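PDB 3U4F: mandelate racemase/muconate lactonizing enzyme family protein from Roseovarius nubinhibens ISM, which binds magnesium in a TIM-barrel active site and probably acts as a hydro-lyase. Local coordinates for residues A[234-239]-A[257-262]; A[243-246]-A[252-255]; A[165-170]-A[227-232]. One frame throughout, in Å; residues are numbered along the deposited sequence.

In the fold
All three contacts belong to the TIM-barrel part of the chain, and two meet at one metal. Contact 1 supplies E257 and contact 3 supplies E231 to the same magnesium, with E257 OE1 and E231 OE2 only 2.8 Å apart, and both contacts touch the bound guanidine. Contact 2 lies away from that site, between barrel strand and helix: the V253 side chain is about 11 Å from that magnesium, and S246 holds a different one. It joins contact 3 through the neighbouring strands 229-231 and 253-255, where F230 N probably donates to D252 O at 2.8 Å. It meets contact 1 where C234 SG packs 3.5 Å from V245 CG2.

Contact 1: A[234-239]-A[257-262]; sequences CPYWEL and EQDCDL. With MG (magnesium ion), chain E; GAI (guanidine), chain F.
The phenol ring of Y236 is sandwiched between two neighbours. Over one face lies the aliphatic part of Q258, with its CB 3.6 Å from the ring centroid in a CH-pi contact; on the opposite face rests CE3 of W237, the next residue in the chain. The Q258 chain runs across the ring, bending at chi2 (90°) after CB and CG have passed over it, and its amide ends up only 24° from the ring plane. Glutamine suits this place because its methylenes can lie over an aromatic face. W237 in turn has P235 CB over one face and Y236 CE2 at its edge.

Beside the ring contact, two waters complete the link. Each donates to Y236 O and to the D259 carboxylate: one is 2.6 Å from D259 OD2, the other 2.7 Å from D259 OD1. Aspartate suits this role, since its two oxygens can accept from the two waters that bridge to a single backbone carbonyl.

E257, beside Q258, turns to the active site, where its OE1 binds magnesium at 2.0 Å and its OE2 comes 3.0 Å from N2 of the guanidine. D205 and E231 complete the protein share of this site, while K94 of the second subunit forms a salt bridge with E257. The Y236 hydroxyl is hydrogen-bonded to H93 O of that subunit. The contact therefore joins two loops at the C-terminal ends of barrel strands: residues 234-239 lead from strand 229-231 into helix 239-248, whereas residues 257-262 lead from strand 253-255 into helix 262-270.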
ATOM      1  N   CYS A 234      -1.650  18.563  -7.811  1.00  9.55           N
ATOM      2  CA  CYS A 234      -0.286  18.187  -7.445  1.00  9.82           C
ATOM      3  C   CYS A 234      -0.194  16.689  -7.112  1.00  9.20           C
ATOM      4  O   CYS A 234      -1.196  16.060  -6.749  1.00  8.93           O
ATOM      5  CB  CYS A 234       0.111  18.958  -6.194  1.00  9.74           C
ATOM      6  SG  CYS A 234       0.100  20.783  -6.397  1.00 12.44           S
ATOM      7  N   PRO A 235       1.015  16.131  -7.133  1.00  8.66           N
ATOM      8  CA  PRO A 235       1.167  14.743  -6.677  1.00  8.87           C
ATOM      9  C   PRO A 235       0.337  14.427  -5.426  1.00  8.90           C
ATOM     10  O   PRO A 235       0.495  15.072  -4.377  1.00  7.73           O
ATOM     11  CB  PRO A 235       2.678  14.645  -6.386  1.00  8.75           C
ATOM     12  CG  PRO A 235       3.264  15.572  -7.498  1.00 10.19           C
ATOM     13  CD  PRO A 235       2.327  16.763  -7.421  1.00  9.40           C
ATOM     14  N   TYR A 236      -0.546  13.436  -5.536  1.00  9.02           N
ATOM     15  CA  TYR A 236      -1.547  13.223  -4.501  1.00  8.72           C
ATOM     16  C   TYR A 236      -0.918  12.879  -3.151  1.00  9.55           C
ATOM     17  O   TYR A 236      -1.507  13.104  -2.114  1.00  9.53           O
ATOM     18  CB  TYR A 236      -2.546  12.142  -4.948  1.00  8.71           C
ATOM     19  CG  TYR A 236      -2.009  10.728  -4.963  1.00  8.81           C
ATOM     20  CD1 TYR A 236      -1.914   9.991  -3.765  1.00 10.23           C
ATOM     21  CD2 TYR A 236      -1.643  10.101  -6.164  1.00  8.98           C
ATOM     22  CE1 TYR A 236      -1.433   8.668  -3.759  1.00 11.92           C
ATOM     23  CE2 TYR A 236      -1.149   8.752  -6.163  1.00 11.12           C
ATOM     24  CZ  TYR A 236      -1.063   8.064  -4.954  1.00 10.08           C
ATOM     25  OH  TYR A 236      -0.633   6.734  -4.907  1.00 12.09           O
ATOM     26  N   TRP A 237       0.291  12.322  -3.185  1.00  9.89           N
ATOM     27  CA  TRP A 237       1.001  11.921  -1.977  1.00 11.14           C
ATOM     28  C   TRP A 237       1.708  13.088  -1.277  1.00 12.45           C
ATOM     29  O   TRP A 237       2.314  12.880  -0.214  1.00 13.61           O
ATOM     30  CB  TRP A 237       2.012  10.806  -2.300  1.00 11.09           C
ATOM     31  CG  TRP A 237       3.046  11.142  -3.376  1.00 10.10           C
ATOM     32  CD1 TRP A 237       4.320  11.578  -3.176  1.00 11.22           C
ATOM     33  CD2 TRP A 237       2.888  11.022  -4.802  1.00 10.20           C
ATOM     34  NE1 TRP A 237       4.956  11.775  -4.382  1.00  9.94           N
ATOM     35  CE2 TRP A 237       4.111  11.412  -5.394  1.00 10.63           C
ATOM     36  CE3 TRP A 237       1.848  10.589  -5.628  1.00 11.31           C
ATOM     37  CZ2 TRP A 237       4.310  11.427  -6.772  1.00 13.11           C
ATOM     38  CZ3 TRP A 237       2.045  10.591  -7.016  1.00 13.49           C
ATOM     39  CH2 TRP A 237       3.268  11.018  -7.570  1.00 13.07           C
ATOM     40  N   GLU A 238       1.642  14.285  -1.869  1.00 11.83           N
ATOM     41  CA  GLU A 238       2.229  15.497  -1.251  1.00 12.14           C
ATOM     42  C   GLU A 238       1.125  16.428  -0.741  1.00 11.79           C
ATOM     43  O   GLU A 238       0.731  17.376  -1.415  1.00 10.60           O
ATOM     44  CB  GLU A 238       3.146  16.235  -2.243  1.00 13.21           C
ATOM     45  CG  GLU A 238       4.365  15.423  -2.695  1.00 14.96           C
ATOM     46  CD  GLU A 238       5.418  15.228  -1.590  1.00 22.21           C
ATOM     47  OE1 GLU A 238       5.280  15.789  -0.469  1.00 22.13           O
ATOM     48  OE2 GLU A 238       6.390  14.474  -1.837  1.00 26.05           O
ATOM     49  N   LEU A 239       0.614  16.141   0.451  1.00 10.06           N
ATOM     50  CA  LEU A 239      -0.588  16.846   0.918  1.00 11.34           C
ATOM     51  C   LEU A 239      -0.313  18.340   1.112  1.00 10.74           C
ATOM     52  O   LEU A 239      -1.182  19.168   0.881  1.00 10.73           O
ATOM     53  CB  LEU A 239      -1.117  16.247   2.222  1.00 10.58           C
ATOM     54  CG  LEU A 239      -1.564  14.770   2.244  1.00 12.93           C
ATOM     55  CD1 LEU A 239      -1.978  14.403   3.648  1.00 14.11           C
ATOM     56  CD2 LEU A 239      -2.739  14.579   1.329  1.00 12.76           C
ATOM     57  N   GLU A 257      -8.676  10.178  -4.646  1.00  5.87           N
ATOM     58  CA  GLU A 257      -9.055   8.917  -5.270  1.00  7.12           C
ATOM     59  C   GLU A 257      -8.069   7.782  -5.024  1.00  8.07           C
ATOM     60  O   GLU A 257      -8.506   6.638  -4.943  1.00  8.45           O
ATOM     61  CB  GLU A 257      -9.349   9.061  -6.755  1.00  7.96           C
ATOM     62  CG  GLU A 257      -8.119   9.328  -7.623  1.00  9.12           C
ATOM     63  CD  GLU A 257      -8.536   9.790  -8.975  1.00 11.92           C
ATOM     64  OE1 GLU A 257      -9.292  10.803  -9.057  1.00  6.94           O
ATOM     65  OE2 GLU A 257      -8.099   9.147  -9.951  1.00 11.04           O
ATOM     66  N   GLN A 258      -6.771   8.094  -4.870  1.00  6.94           N
ATOM     67  CA  GLN A 258      -5.758   7.026  -4.582  1.00  8.72           C
ATOM     68  C   GLN A 258      -5.497   6.803  -3.116  1.00  8.45           C
ATOM     69  O   GLN A 258      -4.664   5.989  -2.749  1.00  8.96           O
ATOM     70  CB  GLN A 258      -4.418   7.309  -5.277  1.00  7.82           C
ATOM     71  CG  GLN A 258      -4.462   7.153  -6.768  1.00  8.59           C
ATOM     72  CD  GLN A 258      -4.823   8.425  -7.534  1.00 10.32           C
ATOM     73  OE1 GLN A 258      -4.798   9.549  -7.007  1.00 14.12           O
ATOM     74  NE2 GLN A 258      -5.081   8.254  -8.812  1.00  4.58           N
ATOM     75  N   ASP A 259      -6.213   7.514  -2.260  1.00  9.01           N
ATOM     76  CA  ASP A 259      -5.997   7.400  -0.834  1.00  9.73           C
ATOM     77  C   ASP A 259      -6.798   6.259  -0.218  1.00 10.08           C
ATOM     78  O   ASP A 259      -8.026   6.317  -0.170  1.00 10.22           O
ATOM     79  CB  ASP A 259      -6.349   8.724  -0.178  1.00 10.41           C
ATOM     80  CG  ASP A 259      -5.262   9.750  -0.395  1.00 13.64           C
ATOM     81  OD1 ASP A 259      -4.222   9.651   0.303  1.00 13.44           O
ATOM     82  OD2 ASP A 259      -5.409  10.597  -1.297  1.00 13.09           O
ATOM     83  N   CYS A 260      -6.089   5.243   0.265  1.00  9.43           N
ATOM     84  CA  CYS A 260      -6.750   4.058   0.804  1.00 11.26           C
ATOM     85  C   CYS A 260      -6.482   3.926   2.320  1.00 11.17           C
ATOM     86  O   CYS A 260      -6.982   3.023   2.976  1.00 11.88           O
ATOM     87  CB  CYS A 260      -6.283   2.810   0.027  1.00 11.42           C
ATOM     88  SG  CYS A 260      -4.534   2.466   0.157  1.00 14.07           S
ATOM     89  N   ASP A 261      -5.729   4.873   2.877  1.00 11.82           N
ATOM     90  CA  ASP A 261      -5.276   4.814   4.280  1.00 12.76           C
ATOM     91  C   ASP A 261      -6.123   5.771   5.114  1.00 11.67           C
ATOM     92  O   ASP A 261      -6.073   6.976   4.903  1.00 10.44           O
ATOM     93  CB  ASP A 261      -3.776   5.188   4.353  1.00 13.75           C
ATOM     94  CG  ASP A 261      -3.221   5.233   5.784  1.00 20.20           C
ATOM     95  OD1 ASP A 261      -3.974   5.109   6.769  1.00 27.55           O
ATOM     96  OD2 ASP A 261      -1.988   5.395   5.922  1.00 27.57           O
ATOM     97  N   LEU A 262      -6.874   5.248   6.080  1.00 10.87           N
ATOM     98  CA  LEU A 262      -7.753   6.100   6.901  1.00 11.00           C
ATOM     99  C   LEU A 262      -7.004   7.150   7.723  1.00 11.70           C
ATOM    100  O   LEU A 262      -7.551   8.223   8.018  1.00 10.21           O
ATOM    101  CB  LEU A 262      -8.682   5.281   7.803  1.00 11.41           C
ATOM    102  CG  LEU A 262      -9.748   4.413   7.127  1.00 11.48           C
ATOM    103  CD1 LEU A 262     -10.478   3.547   8.131  1.00 13.17           C
ATOM    104  CD2 LEU A 262     -10.768   5.243   6.311  1.00 12.90           C
TER
HETATM  105 MG    MG E 371      -9.332  12.072 -10.665  1.00  9.54          MG
HETATM  106  C   GAI F 372     -10.588  10.661 -12.413  1.00  9.59           C
HETATM  107  N1  GAI F 372     -11.273  10.015 -13.320  1.00  7.01           N
HETATM  108  N2  GAI F 372      -9.215  10.610 -12.282  1.00  7.85           N
HETATM  109  N3  GAI F 372     -11.224  11.401 -11.489  1.00  7.17           N
HETATM  110  O   HOH W   1      -4.240  12.900  -1.659  1.00 15.15           O
HETATM  111  O   HOH W   2      -1.864  10.985   0.132  1.00 19.95           O
HETATM  112  O   HOH W   3      -7.453  12.603 -10.300  1.00  9.90           O

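Contact 2: A[243-246]-A[252-255]; sequences KEVS and DVTG. With MG (magnesium ion), chain G.
V253 points its side chain from the barrel strand at S246 and V245 of the helix that precedes it, and each of its carbons finds a partner there. V253 CB, the branch point, lies 3.3 Å from S246 OG. With CG1 opposite the backbone N (chi1 169°), that methyl remains beside the same hydroxyl, V253 CG1 being 3.5 Å from S246 OG. The other methyl reaches between the two helix residues: V253 CG2 is 4.0 Å from S246 CA and 4.1 Å from V245 CG1, the two valines crossing at about a right angle. Beta-branched valine fits well here, since its two methyls spread from a carbon close to the strand backbone and pack directly against the helix without a long chain.

The serine is small enough to let the helix come close, the two CA atoms of S246 and V253 being 5.6 Å apart. Its hydroxyl touches V253 by packing alone, while its proton goes elsewhere: S246 OG is hydrogen-bonded to A273 O, so this buried polar atom is satisfied beside apolar carbons. The main chain of S246 has a second task. S246 O binds a magnesium ion at 2.1 Å, together with L249 O and four waters, giving six oxygen ligands. Carbonyls in the last turn of a helix lack a following in-helix N-H, four residues on, to accept from, so they can turn to a metal.

This is the return half of a beta-alpha-beta unit made of strand 229-231, helix 239-248 and strand 253-255. V245 also packs on P212 and A215 of helix 212-224, and strand 253-255 lies in the parallel barrel sheet between strands 229-231 and 276-277.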
ATOM      1  N   LYS A 243      -2.521  21.501  -0.387  1.00 10.62           N
ATOM      2  CA  LYS A 243      -3.025  22.553   0.511  1.00 11.74           C
ATOM      3  C   LYS A 243      -2.604  23.958   0.049  1.00 12.13           C
ATOM      4  O   LYS A 243      -3.413  24.891   0.021  1.00 11.56           O
ATOM      5  CB  LYS A 243      -2.527  22.295   1.922  1.00 11.10           C
ATOM      6  CG  LYS A 243      -3.057  23.256   2.988  1.00 14.63           C
ATOM      7  CD  LYS A 243      -2.576  22.799   4.356  1.00 20.77           C
ATOM      8  CE  LYS A 243      -2.534  23.926   5.384  1.00 25.13           C
ATOM      9  NZ  LYS A 243      -3.904  24.181   5.869  1.00 25.37           N
ATOM     10  N   GLU A 244      -1.333  24.119  -0.312  1.00 12.62           N
ATOM     11  CA  GLU A 244      -0.893  25.412  -0.845  1.00 12.60           C
ATOM     12  C   GLU A 244      -1.755  25.883  -2.014  1.00 12.03           C
ATOM     13  O   GLU A 244      -2.105  27.074  -2.112  1.00 10.26           O
ATOM     14  CB  GLU A 244       0.571  25.364  -1.289  1.00 13.89           C
ATOM     15  CG  GLU A 244       1.144  26.786  -1.434  1.00 17.41           C
ATOM     16  CD  GLU A 244       2.553  26.810  -2.012  1.00 21.55           C
ATOM     17  OE1 GLU A 244       3.304  25.809  -1.836  1.00 17.41           O
ATOM     18  OE2 GLU A 244       2.875  27.851  -2.644  1.00 20.96           O
ATOM     19  N   VAL A 245      -2.088  24.962  -2.915  1.00 10.50           N
ATOM     20  CA  VAL A 245      -2.924  25.304  -4.058  1.00 10.42           C
ATOM     21  C   VAL A 245      -4.345  25.709  -3.650  1.00 10.19           C
ATOM     22  O   VAL A 245      -4.838  26.762  -4.082  1.00 10.17           O
ATOM     23  CB  VAL A 245      -2.939  24.168  -5.097  1.00  9.94           C
ATOM     24  CG1 VAL A 245      -3.775  24.554  -6.309  1.00  8.76           C
ATOM     25  CG2 VAL A 245      -1.480  23.829  -5.502  1.00  8.89           C
ATOM     26  N   SER A 246      -4.993  24.873  -2.827  1.00 10.93           N
ATOM     27  CA  SER A 246      -6.301  25.194  -2.211  1.00 12.22           C
ATOM     28  C   SER A 246      -6.291  26.547  -1.547  1.00 11.54           C
ATOM     29  O   SER A 246      -7.225  27.332  -1.719  1.00 11.18           O
ATOM     30  CB  SER A 246      -6.668  24.173  -1.111  1.00 12.41           C
ATOM     31  OG  SER A 246      -6.953  22.967  -1.753  1.00 19.25           O
ATOM     32  N   ASP A 252     -12.738  25.377  -6.260  1.00 11.12           N
ATOM     33  CA  ASP A 252     -12.637  24.159  -5.450  1.00 10.34           C
ATOM     34  C   ASP A 252     -11.502  23.302  -5.990  1.00  9.79           C
ATOM     35  O   ASP A 252     -11.457  23.005  -7.201  1.00 10.22           O
ATOM     36  CB  ASP A 252     -13.923  23.309  -5.525  1.00 10.52           C
ATOM     37  CG  ASP A 252     -15.051  23.831  -4.640  1.00 13.35           C
ATOM     38  OD1 ASP A 252     -14.808  24.647  -3.721  1.00 14.10           O
ATOM     39  OD2 ASP A 252     -16.196  23.392  -4.866  1.00 13.85           O
ATOM     40  N   VAL A 253     -10.619  22.909  -5.085  1.00  9.04           N
ATOM     41  CA  VAL A 253      -9.550  21.930  -5.347  1.00  8.53           C
ATOM     42  C   VAL A 253      -9.991  20.630  -4.650  1.00  8.58           C
ATOM     43  O   VAL A 253     -10.470  20.640  -3.503  1.00  8.51           O
ATOM     44  CB  VAL A 253      -8.182  22.422  -4.810  1.00  8.07           C
ATOM     45  CG1 VAL A 253      -7.095  21.301  -4.817  1.00  9.84           C
ATOM     46  CG2 VAL A 253      -7.690  23.658  -5.601  1.00  7.35           C
ATOM     47  N   THR A 254      -9.841  19.520  -5.366  1.00  9.17           N
ATOM     48  CA  THR A 254     -10.496  18.264  -4.989  1.00  8.75           C
ATOM     49  C   THR A 254      -9.469  17.140  -5.101  1.00  9.22           C
ATOM     50  O   THR A 254      -8.511  17.246  -5.870  1.00  8.86           O
ATOM     51  CB  THR A 254     -11.740  18.000  -5.870  1.00  9.32           C
ATOM     52  OG1 THR A 254     -11.357  17.494  -7.150  1.00 10.06           O
ATOM     53  CG2 THR A 254     -12.552  19.321  -6.105  1.00  9.16           C
ATOM     54  N   GLY A 255      -9.631  16.091  -4.302  1.00  8.64           N
ATOM     55  CA  GLY A 255      -8.777  14.920  -4.493  1.00  8.38           C
ATOM     56  C   GLY A 255      -9.067  13.818  -3.498  1.00  8.03           C
ATOM     57  O   GLY A 255      -9.949  13.961  -2.636  1.00  7.21           O
TER
HETATM   58 MG    MG G 374      -9.227  27.729  -2.002  1.00 14.63          MG
HETATM   59  O   HOH W   4      -9.522  26.105  -3.302  1.00 13.25           O
HETATM   60  O   HOH W   5      -9.631  26.478  -0.329  1.00 12.03           O
HETATM   61  O   HOH W   6     -11.331  28.209  -1.990  1.00 13.44           O
HETATM   62  O   HOH W   7      -9.067  29.441  -0.672  1.00 11.03           O

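Contact 3: A[165-170]-A[227-232]; sequences AFKVRA and FSHFEE. With MG (magnesium ion), chain E; GAI (guanidine), chain F.
K167 and E231 both start with CG opposite the backbone N, which sends E231 (chi1 178°) straight out in an extended chain, while K167 bends at chi3 (86°) and brings its NZ across to the glutamate at about a right angle. Both sit on parallel strands of the TIM barrel of the enolase superfamily. Strands 165-169 and 229-231 are not direct neighbours, because strand 201-205 runs between them, so the contact spans it by side chains.

The salt bridge joins K167 NZ to E231 OE1 at 2.9 Å. The ammonium comes from above the carboxylate, 44° out of its plane. H229 NE2 also bonds to E231 OE1, 2.8 Å away, in a nearly straight bond that stays close to the imidazole plane and meets the anti side of the carboxylate. Q278 NE2 adds a further hydrogen bond to E231 OE1. Holding OE1 here while OE2 binds the metal should restrict rotation of the carboxylate. Glutamate suits the task: its two oxygens divide the work, one to the second shell, the other to magnesium, which D205 and E257 bind as well, as is characteristic of the superfamily.

Lysine has the length to reach this cluster from the strand; K167 NZ also bonds to Y137 OH and lies 2.8 Å from N3 of the guanidine. R169, two residues on, faces the same pocket, and the ligand lies at the edge of the R169 guanidinium, near its plane: R169 NH2 is 2.9 Å from N1 of the guanidine. On the metal side, E231 OE2 binds magnesium at 2.1 Å and lies 2.8 Å from guanidine N3.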
ATOM      1  N   ALA A 165     -22.684  19.001 -16.971  1.00 10.83           N
ATOM      2  CA  ALA A 165     -21.374  19.068 -16.306  1.00  9.96           C
ATOM      3  C   ALA A 165     -20.409  18.132 -17.029  1.00  9.96           C
ATOM      4  O   ALA A 165     -20.797  17.030 -17.448  1.00  9.35           O
ATOM      5  CB  ALA A 165     -21.515  18.647 -14.847  1.00 10.35           C
ATOM      6  N   PHE A 166     -19.154  18.555 -17.166  1.00  8.99           N
ATOM      7  CA  PHE A 166     -18.201  17.877 -18.059  1.00  9.75           C
ATOM      8  C   PHE A 166     -16.794  18.003 -17.478  1.00 10.08           C
ATOM      9  O   PHE A 166     -16.383  19.096 -17.092  1.00  9.52           O
ATOM     10  CB  PHE A 166     -18.203  18.501 -19.466  1.00  9.81           C
ATOM     11  CG  PHE A 166     -19.579  18.621 -20.085  1.00 10.56           C
ATOM     12  CD1 PHE A 166     -20.056  17.634 -20.929  1.00 11.53           C
ATOM     13  CD2 PHE A 166     -20.378  19.720 -19.807  1.00 11.81           C
ATOM     14  CE1 PHE A 166     -21.335  17.732 -21.492  1.00 12.27           C
ATOM     15  CE2 PHE A 166     -21.662  19.824 -20.330  1.00 13.09           C
ATOM     16  CZ  PHE A 166     -22.140  18.818 -21.177  1.00 13.32           C
ATOM     17  N   LYS A 167     -16.063  16.890 -17.414  1.00 10.00           N
ATOM     18  CA  LYS A 167     -14.688  16.939 -16.903  1.00  8.85           C
ATOM     19  C   LYS A 167     -13.694  16.524 -17.984  1.00  9.09           C
ATOM     20  O   LYS A 167     -13.884  15.489 -18.645  1.00  8.77           O
ATOM     21  CB  LYS A 167     -14.512  16.080 -15.630  1.00  9.52           C
ATOM     22  CG  LYS A 167     -13.127  16.224 -14.988  1.00  9.57           C
ATOM     23  CD  LYS A 167     -13.058  15.593 -13.605  1.00  8.87           C
ATOM     24  CE  LYS A 167     -12.729  14.117 -13.702  1.00  8.76           C
ATOM     25  NZ  LYS A 167     -12.717  13.565 -12.325  1.00 10.29           N
ATOM     26  N   VAL A 168     -12.638  17.325 -18.158  1.00  8.41           N
ATOM     27  CA  VAL A 168     -11.565  17.015 -19.105  1.00  8.90           C
ATOM     28  C   VAL A 168     -10.225  16.965 -18.358  1.00  8.61           C
ATOM     29  O   VAL A 168     -10.182  17.161 -17.148  1.00  8.26           O
ATOM     30  CB  VAL A 168     -11.531  18.061 -20.276  1.00  9.43           C
ATOM     31  CG1 VAL A 168     -12.865  18.081 -20.977  1.00  9.79           C
ATOM     32  CG2 VAL A 168     -11.182  19.412 -19.742  1.00  8.30           C
ATOM     33  N   ARG A 169      -9.140  16.665 -19.061  1.00  8.12           N
ATOM     34  CA  ARG A 169      -7.853  16.453 -18.424  1.00  8.22           C
ATOM     35  C   ARG A 169      -6.907  17.633 -18.678  1.00  8.79           C
ATOM     36  O   ARG A 169      -6.907  18.191 -19.766  1.00  9.04           O
ATOM     37  CB  ARG A 169      -7.216  15.191 -18.976  1.00  7.42           C
ATOM     38  CG  ARG A 169      -8.096  13.947 -18.819  1.00  6.96           C
ATOM     39  CD  ARG A 169      -8.138  13.492 -17.340  1.00  9.30           C
ATOM     40  NE  ARG A 169      -9.391  12.765 -17.055  1.00  7.53           N
ATOM     41  CZ  ARG A 169      -9.660  12.191 -15.892  1.00  7.29           C
ATOM     42  NH1 ARG A 169      -8.729  12.175 -14.938  1.00  6.82           N
ATOM     43  NH2 ARG A 169     -10.852  11.634 -15.690  1.00  6.76           N
ATOM     44  N   ALA A 170      -6.097  17.961 -17.679  1.00  9.35           N
ATOM     45  CA  ALA A 170      -4.990  18.930 -17.797  1.00 10.00           C
ATOM     46  C   ALA A 170      -3.647  18.219 -17.646  1.00 10.80           C
ATOM     47  O   ALA A 170      -3.563  17.164 -17.021  1.00 10.21           O
ATOM     48  CB  ALA A 170      -5.103  19.978 -16.714  1.00  9.90           C
ATOM     49  N   PHE A 227     -14.326  27.617 -14.726  1.00 12.78           N
ATOM     50  CA  PHE A 227     -14.297  26.244 -14.198  1.00 11.33           C
ATOM     51  C   PHE A 227     -14.632  26.222 -12.705  1.00 10.97           C
ATOM     52  O   PHE A 227     -14.387  27.197 -11.967  1.00 10.74           O
ATOM     53  CB  PHE A 227     -12.951  25.558 -14.463  1.00 11.62           C
ATOM     54  CG  PHE A 227     -12.806  24.986 -15.845  1.00 10.80           C
ATOM     55  CD1 PHE A 227     -12.838  25.811 -16.994  1.00 11.54           C
ATOM     56  CD2 PHE A 227     -12.570  23.616 -16.007  1.00  9.96           C
ATOM     57  CE1 PHE A 227     -12.645  25.268 -18.281  1.00 11.55           C
ATOM     58  CE2 PHE A 227     -12.393  23.056 -17.279  1.00  8.13           C
ATOM     59  CZ  PHE A 227     -12.423  23.882 -18.418  1.00 12.24           C
ATOM     60  N   SER A 228     -15.198  25.109 -12.233  1.00  9.53           N
ATOM     61  CA  SER A 228     -15.668  25.044 -10.854  1.00 10.03           C
ATOM     62  C   SER A 228     -15.083  23.908 -10.002  1.00  9.09           C
ATOM     63  O   SER A 228     -15.495  23.733  -8.840  1.00  8.71           O
ATOM     64  CB  SER A 228     -17.206  24.983 -10.815  1.00 10.79           C
ATOM     65  OG  SER A 228     -17.670  24.003 -11.750  1.00 10.56           O
ATOM     66  N   HIS A 229     -14.093  23.188 -10.557  1.00  8.15           N
ATOM     67  CA  HIS A 229     -13.588  21.958  -9.917  1.00  7.21           C
ATOM     68  C   HIS A 229     -12.203  21.691 -10.525  1.00  6.15           C
ATOM     69  O   HIS A 229     -12.081  21.524 -11.740  1.00  6.76           O
ATOM     70  CB  HIS A 229     -14.605  20.835 -10.241  1.00  7.08           C
ATOM     71  CG  HIS A 229     -14.190  19.448  -9.847  1.00  8.20           C
ATOM     72  ND1 HIS A 229     -14.915  18.688  -8.953  1.00  9.98           N
ATOM     73  CD2 HIS A 229     -13.166  18.665 -10.264  1.00  8.87           C
ATOM     74  CE1 HIS A 229     -14.354  17.495  -8.829  1.00  8.36           C
ATOM     75  NE2 HIS A 229     -13.290  17.457  -9.615  1.00  9.59           N
ATOM     76  N   PHE A 230     -11.185  21.667  -9.680  1.00  6.31           N
ATOM     77  CA  PHE A 230      -9.785  21.484 -10.103  1.00  5.63           C
ATOM     78  C   PHE A 230      -9.240  20.313  -9.288  1.00  6.03           C
ATOM     79  O   PHE A 230      -8.910  20.442  -8.093  1.00  7.31           O
ATOM     80  CB  PHE A 230      -9.037  22.794  -9.795  1.00  5.69           C
ATOM     81  CG  PHE A 230      -7.598  22.830 -10.244  1.00  6.46           C
ATOM     82  CD1 PHE A 230      -7.096  21.923 -11.165  1.00  7.41           C
ATOM     83  CD2 PHE A 230      -6.775  23.848  -9.779  1.00  8.39           C
ATOM     84  CE1 PHE A 230      -5.754  22.006 -11.598  1.00  9.17           C
ATOM     85  CE2 PHE A 230      -5.427  23.944 -10.211  1.00  8.67           C
ATOM     86  CZ  PHE A 230      -4.932  23.038 -11.107  1.00  8.45           C
ATOM     87  N   GLU A 231      -9.159  19.164  -9.941  1.00  5.73           N
ATOM     88  CA  GLU A 231      -8.875  17.917  -9.269  1.00  5.43           C
ATOM     89  C   GLU A 231      -7.398  17.526  -9.361  1.00  5.54           C
ATOM     90  O   GLU A 231      -6.805  17.629 -10.414  1.00  7.36           O
ATOM     91  CB  GLU A 231      -9.768  16.836  -9.869  1.00  5.81           C
ATOM     92  CG  GLU A 231      -9.557  15.449  -9.291  1.00  6.91           C
ATOM     93  CD  GLU A 231     -10.714  14.531  -9.632  1.00  9.68           C
ATOM     94  OE1 GLU A 231     -11.803  15.062 -10.014  1.00  8.10           O
ATOM     95  OE2 GLU A 231     -10.538  13.292  -9.486  1.00  7.43           O
ATOM     96  N   GLU A 232      -6.861  17.083  -8.226  1.00  6.23           N
ATOM     97  CA  GLU A 232      -5.530  16.494  -8.086  1.00  7.62           C
ATOM     98  C   GLU A 232      -4.462  17.349  -8.768  1.00  7.62           C
ATOM     99  O   GLU A 232      -3.762  16.882  -9.637  1.00  8.17           O
ATOM    100  CB  GLU A 232      -5.531  15.027  -8.589  1.00  7.18           C
ATOM    101  CG  GLU A 232      -4.362  14.172  -8.082  1.00  8.78           C
ATOM    102  CD  GLU A 232      -4.533  12.704  -8.455  1.00  9.95           C
ATOM    103  OE1 GLU A 232      -5.629  12.183  -8.162  1.00 10.63           O
ATOM    104  OE2 GLU A 232      -3.570  12.089  -9.009  1.00  9.20           O
TER
HETATM  105 MG    MG E 371      -9.332  12.072 -10.665  1.00  9.54          MG
HETATM  106  C   GAI F 372     -10.588  10.661 -12.413  1.00  9.59           C
HETATM  107  N1  GAI F 372     -11.273  10.015 -13.320  1.00  7.01           N
HETATM  108  N2  GAI F 372      -9.215  10.610 -12.282  1.00  7.85           N
HETATM  109  N3  GAI F 372     -11.224  11.401 -11.489  1.00  7.17           N
HETATM  110  O   HOH W   3      -7.453  12.603 -10.300  1.00  9.90           O